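Choline/ethanolamine kinase family protein (Mesorhizobium loti, PDB 3DXQ) probably transfers a phosphate group to ethanolamine or a related amino alcohol such as choline. Local coordinates at residues A108-A113 against E224-A229; D135-V140 against T255-I260. All coordinates share one frame; numbering follows the deposited sequence.

Contact 1: A108-A113 against E224-A229; sequences ARAGEA and EELMRA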
loop_
_atom_site.group_PDB
_atom_site.type_symbol
_atom_site.label_atom_id
_atom_site.label_comp_id
_atom_site.label_asym_id
_atom_site.label_seq_id
_atom_site.Cartn_x
_atom_site.Cartn_y
_atom_site.Cartn_z
ATOM N N ALA A 108 3.648 -1.220 -15.924
ATOM C CA ALA A 108 2.831 -2.251 -16.529
ATOM C C ALA A 108 2.968 -3.528 -15.700
ATOM O O ALA A 108 1.982 -4.215 -15.424
ATOM C CB ALA A 108 3.235 -2.482 -17.979
ATOM N N ARG A 109 4.188 -3.821 -15.270
ATOM C CA ARG A 109 4.430 -5.014 -14.483
ATOM C C ARG A 109 3.714 -4.933 -13.146
ATOM O O ARG A 109 3.284 -5.977 -12.627
ATOM C CB ARG A 109 5.941 -5.295 -14.340
ATOM C CG ARG A 109 6.579 -5.797 -15.672
ATOM C CD ARG A 109 7.983 -6.399 -15.518
ATOM N NE ARG A 109 9.006 -5.441 -15.140
ATOM C CZ ARG A 109 9.522 -4.534 -15.965
ATOM N NH1 ARG A 109 9.116 -4.470 -17.228
ATOM N NH2 ARG A 109 10.440 -3.685 -15.527
ATOM N N ALA A 110 3.579 -3.722 -12.594
ATOM C CA ALA A 110 2.776 -3.526 -11.382
ATOM C C ALA A 110 1.297 -3.845 -11.669
ATOM O O ALA A 110 0.639 -4.527 -10.884
ATOM C CB ALA A 110 2.919 -2.115 -10.872
ATOM N N GLY A 111 0.786 -3.364 -12.800
ATOM C CA GLY A 111 -0.593 -3.626 -13.220
ATOM C C GLY A 111 -0.845 -5.105 -13.439
ATOM O O GLY A 111 -1.885 -5.634 -13.048
ATOM N N GLU A 112 0.128 -5.791 -14.020
ATOM C CA GLU A 112 0.023 -7.245 -14.219
ATOM C C GLU A 112 -0.025 -7.959 -12.875
ATOM O O GLU A 112 -0.806 -8.898 -12.711
ATOM C CB GLU A 112 1.155 -7.756 -15.130
ATOM C CG GLU A 112 0.859 -7.389 -16.636
ATOM C CD GLU A 112 2.087 -7.064 -17.549
ATOM O OE1 GLU A 112 3.260 -7.393 -17.222
ATOM O OE2 GLU A 112 1.851 -6.456 -18.632
ATOM N N ALA A 113 0.746 -7.477 -11.895
ATOM C CA ALA A 113 0.737 -8.105 -10.566
ATOM C C ALA A 113 -0.631 -7.909 -9.908
ATOM O O ALA A 113 -1.216 -8.876 -9.385
ATOM C CB ALA A 113 1.841 -7.540 -9.679
ATOM N N GLU A 224 -1.453 5.583 -17.478
ATOM C CA GLU A 224 -2.002 4.883 -18.639
ATOM C C GLU A 224 -1.356 3.515 -18.768
ATOM O O GLU A 224 -2.017 2.526 -18.991
ATOM C CB GLU A 224 -1.766 5.657 -19.942
ATOM C CG GLU A 224 -2.529 6.967 -20.035
ATOM C CD GLU A 224 -4.017 6.796 -19.711
ATOM O OE1 GLU A 224 -4.684 5.932 -20.350
ATOM O OE2 GLU A 224 -4.497 7.522 -18.799
ATOM N N GLU A 225 -0.043 3.475 -18.652
ATOM C CA GLU A 225 0.663 2.223 -18.769
ATOM C C GLU A 225 0.180 1.229 -17.697
ATOM O O GLU A 225 0.002 0.053 -17.997
ATOM C CB GLU A 225 2.178 2.445 -18.689
ATOM C CG GLU A 225 2.962 1.223 -19.103
ATOM C CD GLU A 225 4.396 1.294 -18.674
ATOM O OE1 GLU A 225 5.045 2.325 -18.907
ATOM O OE2 GLU A 225 4.870 0.302 -18.099
ATOM N N LEU A 226 -0.044 1.721 -16.471
ATOM C CA LEU A 226 -0.526 0.902 -15.337
ATOM C C LEU A 226 -1.922 0.350 -15.610
ATOM O O LEU A 226 -2.169 -0.839 -15.482
ATOM C CB LEU A 226 -0.575 1.761 -14.064
ATOM C CG LEU A 226 -1.187 1.185 -12.779
ATOM C CD1 LEU A 226 -0.324 0.014 -12.180
ATOM C CD2 LEU A 226 -1.424 2.283 -11.746
HETATM N N MSE A 227 -2.839 1.232 -15.982
HETATM C CA MSE A 227 -4.223 0.838 -16.201
HETATM C C MSE A 227 -4.373 -0.063 -17.416
HETATM O O MSE A 227 -5.113 -1.060 -17.383
HETATM C CB MSE A 227 -5.119 2.082 -16.311
HETATM C CG MSE A 227 -5.232 2.812 -14.983
HETATM SE SE MSE A 227 -6.370 4.399 -14.984
HETATM C CE MSE A 227 -5.413 5.404 -16.500
ATOM N N ARG A 228 -3.665 0.268 -18.483
ATOM C CA ARG A 228 -3.741 -0.533 -19.684
ATOM C C ARG A 228 -3.281 -1.948 -19.390
ATOM O O ARG A 228 -3.906 -2.885 -19.848
ATOM C CB ARG A 228 -2.922 0.099 -20.812
ATOM C CG ARG A 228 -2.887 -0.709 -22.114
ATOM C CD ARG A 228 -2.076 0.010 -23.195
ATOM N NE ARG A 228 -2.786 1.188 -23.705
ATOM C CZ ARG A 228 -3.736 1.162 -24.646
ATOM N NH1 ARG A 228 -4.121 0.012 -25.210
ATOM N NH2 ARG A 228 -4.312 2.297 -25.023
ATOM N N ALA A 229 -2.196 -2.100 -18.632
ATOM C CA ALA A 229 -1.677 -3.431 -18.301
ATOM C C ALA A 229 -2.626 -4.134 -17.369
ATOM O O ALA A 229 -2.784 -5.343 -17.445
ATOM C CB ALA A 229 -0.279 -3.347 -17.674
#
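Ala108 and Gly111 meet Glu225, Leu226 and Ala229 where helices 106-118 and 220-231 pack in the helical C-terminal lobe of a protein-kinase-like fold. The short axes come within 7.2 Å and cross at -33°, a closeness that small residues permit: a CB built on Gly111 would fall 2.6 Å from Leu226 O. Leu226 uses this bare backbone. With its CG anti to the backbone N (chi1 173°), it brings CD1 to 3.6 Å from Gly111 N and, less closely, to 4.1 Å from Ala110 CB. Beyond the pair, Leu209 and Leu212 of helix 206-215 pack against Leu226 and Ala110 respectively.

Glu225 supplies the one hydrogen bond between the segments. Its side chain runs extended beyond CG, carrying OE2 to Ala108 N at 2.9 Å. The bond is bent, with an N-H...O angle of 142°, and the N-H arrives from above the carboxylate plane. Ala108 lies in the first turn of its helix, so the carboxylate would probably also interact favourably with the helix dipole. Arg109 faces away from this seam and forms a salt bridge with Asp187.

Ala229 points its methyl at the other helix, placing CB 3.6 Å from Ala108 CB and 3.3 Å from Ala108 O. On the solvent side the chain of Glu112, bent at chi2, turns towards the start of its helix and brings OE2 of Glu112 to 3.9 Å from Ala229 CB.

Contact 2: D135-V140 against T255-I260; sequences DDYLKV and TLWGLI
Tyr137 has CG anti to its own carbonyl carbon (chi1 -63°) and Trp257 has CG anti to its backbone N (chi1 175°); these two settings lay the side chains next to each other, pointing the same way. The phenol ring of Tyr137 lies across the backbone at Trp257, with Trp257 CA over one face and Tyr137 CE2 3.9 Å from Trp257 CB. Its hydroxyl ends beside the indole, near the plane of that ring, where Tyr137 OH stands 3.7 Å from CD1 of Trp257. This is an approach to the indole edge, not a stack of the two rings. Trp257 does make an edge-to-face contact with Trp254, one turn earlier.

Nearer the root of the tyrosine, Tyr137 CB lies 3.9 Å from Leu256 CB. The short axes are 9.6 Å apart and run 35° from parallel, so side chains fill the interval between two helices of the C-terminal lobe of this kinase-like fold, and no hydrogen bond joins the segments. An alanine in place of Tyr137 would remove the whole ring and would probably leave CB and CD1 of Trp257 without the phenol that lies beside them and open a gap beside Leu256 CB.

Leu138 CB starts away from the partner helix, yet CD2 of Leu138 still comes to 4.1 Å from Leu256 CD1. Tyr152 of helix 152-167 touches both leucines. At the exposed end the side chains of Val140 and Ile260 meet nearly at a right angle, Val140 CG1 against Ile260 CD1.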
loop_
_atom_site.group_PDB
_atom_site.type_symbol
_atom_site.label_atom_id
_atom_site.label_comp_id
_atom_site.label_asym_id
_atom_site.label_seq_id
_atom_site.Cartn_x
_atom_site.Cartn_y
_atom_site.Cartn_z
ATOM N N ASP A 135 -13.658 8.971 9.009
ATOM C CA ASP A 135 -14.524 9.537 10.039
ATOM C C ASP A 135 -13.938 9.346 11.428
ATOM O O ASP A 135 -14.071 10.199 12.302
ATOM C CB ASP A 135 -15.892 8.854 10.014
ATOM C CG ASP A 135 -16.676 9.138 8.748
ATOM O OD1 ASP A 135 -16.438 10.173 8.095
ATOM O OD2 ASP A 135 -17.542 8.310 8.412
ATOM N N ASP A 136 -13.319 8.196 11.628
ATOM C CA ASP A 136 -12.708 7.866 12.893
ATOM C C ASP A 136 -11.665 8.930 13.241
ATOM O O ASP A 136 -11.776 9.592 14.289
ATOM C CB ASP A 136 -12.076 6.474 12.781
ATOM C CG ASP A 136 -11.808 5.840 14.119
ATOM O OD1 ASP A 136 -11.693 6.577 15.132
ATOM O OD2 ASP A 136 -11.696 4.592 14.144
ATOM N N TYR A 137 -10.686 9.111 12.342
ATOM C CA TYR A 137 -9.599 10.088 12.535
ATOM C C TYR A 137 -10.138 11.515 12.719
ATOM O O TYR A 137 -9.626 12.295 13.540
ATOM C CB TYR A 137 -8.582 10.046 11.373
ATOM C CG TYR A 137 -7.828 8.731 11.187
ATOM C CD1 TYR A 137 -7.646 7.835 12.240
ATOM C CD2 TYR A 137 -7.244 8.422 9.960
ATOM C CE1 TYR A 137 -6.941 6.640 12.059
ATOM C CE2 TYR A 137 -6.535 7.231 9.771
ATOM C CZ TYR A 137 -6.388 6.352 10.822
ATOM O OH TYR A 137 -5.690 5.201 10.632
ATOM N N LEU A 138 -11.176 11.856 11.961
ATOM C CA LEU A 138 -11.798 13.172 12.073
ATOM C C LEU A 138 -12.329 13.438 13.476
ATOM O O LEU A 138 -12.070 14.510 14.030
ATOM C CB LEU A 138 -12.931 13.337 11.060
ATOM C CG LEU A 138 -12.506 13.512 9.601
ATOM C CD1 LEU A 138 -13.728 13.405 8.690
ATOM C CD2 LEU A 138 -11.772 14.846 9.364
ATOM N N LYS A 139 -13.087 12.487 14.037
ATOM C CA LYS A 139 -13.631 12.639 15.402
ATOM C C LYS A 139 -12.491 12.876 16.382
ATOM O O LYS A 139 -12.433 13.916 17.043
ATOM C CB LYS A 139 -14.418 11.400 15.851
ATOM C CG LYS A 139 -15.839 11.325 15.324
ATOM C CD LYS A 139 -16.657 10.267 16.076
ATOM C CE LYS A 139 -18.052 10.093 15.474
ATOM N NZ LYS A 139 -17.997 9.761 14.014
ATOM N N VAL A 140 -11.588 11.894 16.434
ATOM C CA VAL A 140 -10.385 11.936 17.256
ATOM C C VAL A 140 -9.793 13.353 17.327
ATOM O O VAL A 140 -9.463 13.833 18.416
ATOM C CB VAL A 140 -9.332 10.927 16.727
ATOM C CG1 VAL A 140 -8.013 11.080 17.452
ATOM C CG2 VAL A 140 -9.859 9.484 16.845
ATOM N N THR A 255 -2.937 11.719 5.372
ATOM C CA THR A 255 -2.794 13.065 5.927
ATOM C C THR A 255 -3.349 13.122 7.350
ATOM O O THR A 255 -2.659 13.561 8.273
ATOM C CB THR A 255 -3.522 14.102 5.085
ATOM O OG1 THR A 255 -2.810 14.289 3.857
ATOM C CG2 THR A 255 -3.615 15.437 5.822
ATOM N N LEU A 256 -4.591 12.665 7.515
ATOM C CA LEU A 256 -5.258 12.647 8.823
ATOM C C LEU A 256 -4.524 11.781 9.843
ATOM O O LEU A 256 -4.396 12.161 11.004
ATOM C CB LEU A 256 -6.701 12.159 8.681
ATOM C CG LEU A 256 -7.654 13.046 7.880
ATOM C CD1 LEU A 256 -9.001 12.370 7.736
ATOM C CD2 LEU A 256 -7.811 14.399 8.532
ATOM N N TRP A 257 -4.051 10.620 9.399
ATOM C CA TRP A 257 -3.231 9.732 10.235
ATOM C C TRP A 257 -1.961 10.429 10.743
ATOM O O TRP A 257 -1.589 10.295 11.919
ATOM C CB TRP A 257 -2.826 8.505 9.431
ATOM C CG TRP A 257 -1.891 7.597 10.133
ATOM C CD1 TRP A 257 -2.222 6.576 10.967
ATOM C CD2 TRP A 257 -0.461 7.591 10.031
ATOM N NE1 TRP A 257 -1.088 5.932 11.402
ATOM C CE2 TRP A 257 0.008 6.532 10.838
ATOM C CE3 TRP A 257 0.468 8.372 9.330
ATOM C CZ2 TRP A 257 1.380 6.231 10.972
ATOM C CZ3 TRP A 257 1.835 8.077 9.464
ATOM C CH2 TRP A 257 2.275 7.016 10.284
ATOM N N GLY A 258 -1.300 11.154 9.836
ATOM C CA GLY A 258 -0.077 11.899 10.138
ATOM C C GLY A 258 -0.298 13.023 11.138
ATOM O O GLY A 258 0.586 13.315 11.952
ATOM N N LEU A 259 -1.466 13.663 11.076
ATOM C CA LEU A 259 -1.833 14.677 12.074
ATOM C C LEU A 259 -2.014 14.027 13.455
ATOM O O LEU A 259 -1.630 14.611 14.478
ATOM C CB LEU A 259 -3.086 15.451 11.655
ATOM C CG LEU A 259 -2.847 16.662 10.736
ATOM C CD1 LEU A 259 -2.042 16.286 9.525
ATOM C CD2 LEU A 259 -4.148 17.326 10.296
ATOM N N ILE A 260 -2.559 12.807 13.476
ATOM C CA ILE A 260 -2.727 12.042 14.722
ATOM C C ILE A 260 -1.347 11.716 15.348
ATOM O O ILE A 260 -1.180 11.793 16.563
ATOM C CB ILE A 260 -3.603 10.751 14.489
ATOM C CG1 ILE A 260 -5.041 11.143 14.099
ATOM C CG2 ILE A 260 -3.592 9.807 15.704
ATOM C CD1 ILE A 260 -5.787 11.970 15.102
#

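Overall arrangement
After helix 3-10 the chain builds the five-stranded antiparallel sheet, with helix 55-67 between its strands, then enters the C-terminal lobe. Helix 106-118 carries the first half of contact 1, and helix 130-141, next in order, the first half of contact 2. After helix 152-167, several short strands and helix 206-215, helix 220-231 returns to close contact 1 across 110 intervening residues. Helix 237-263 follows directly and closes contact 2 across 114. The segments alternate, so the two loops cross. The contacts do not touch: their centres are 32 Å apart, on opposite sides of the chain's centre. Two successive helices, 106-118 and 130-141, are thus each paired with one of two later successive helices, 220-231 and 237-263.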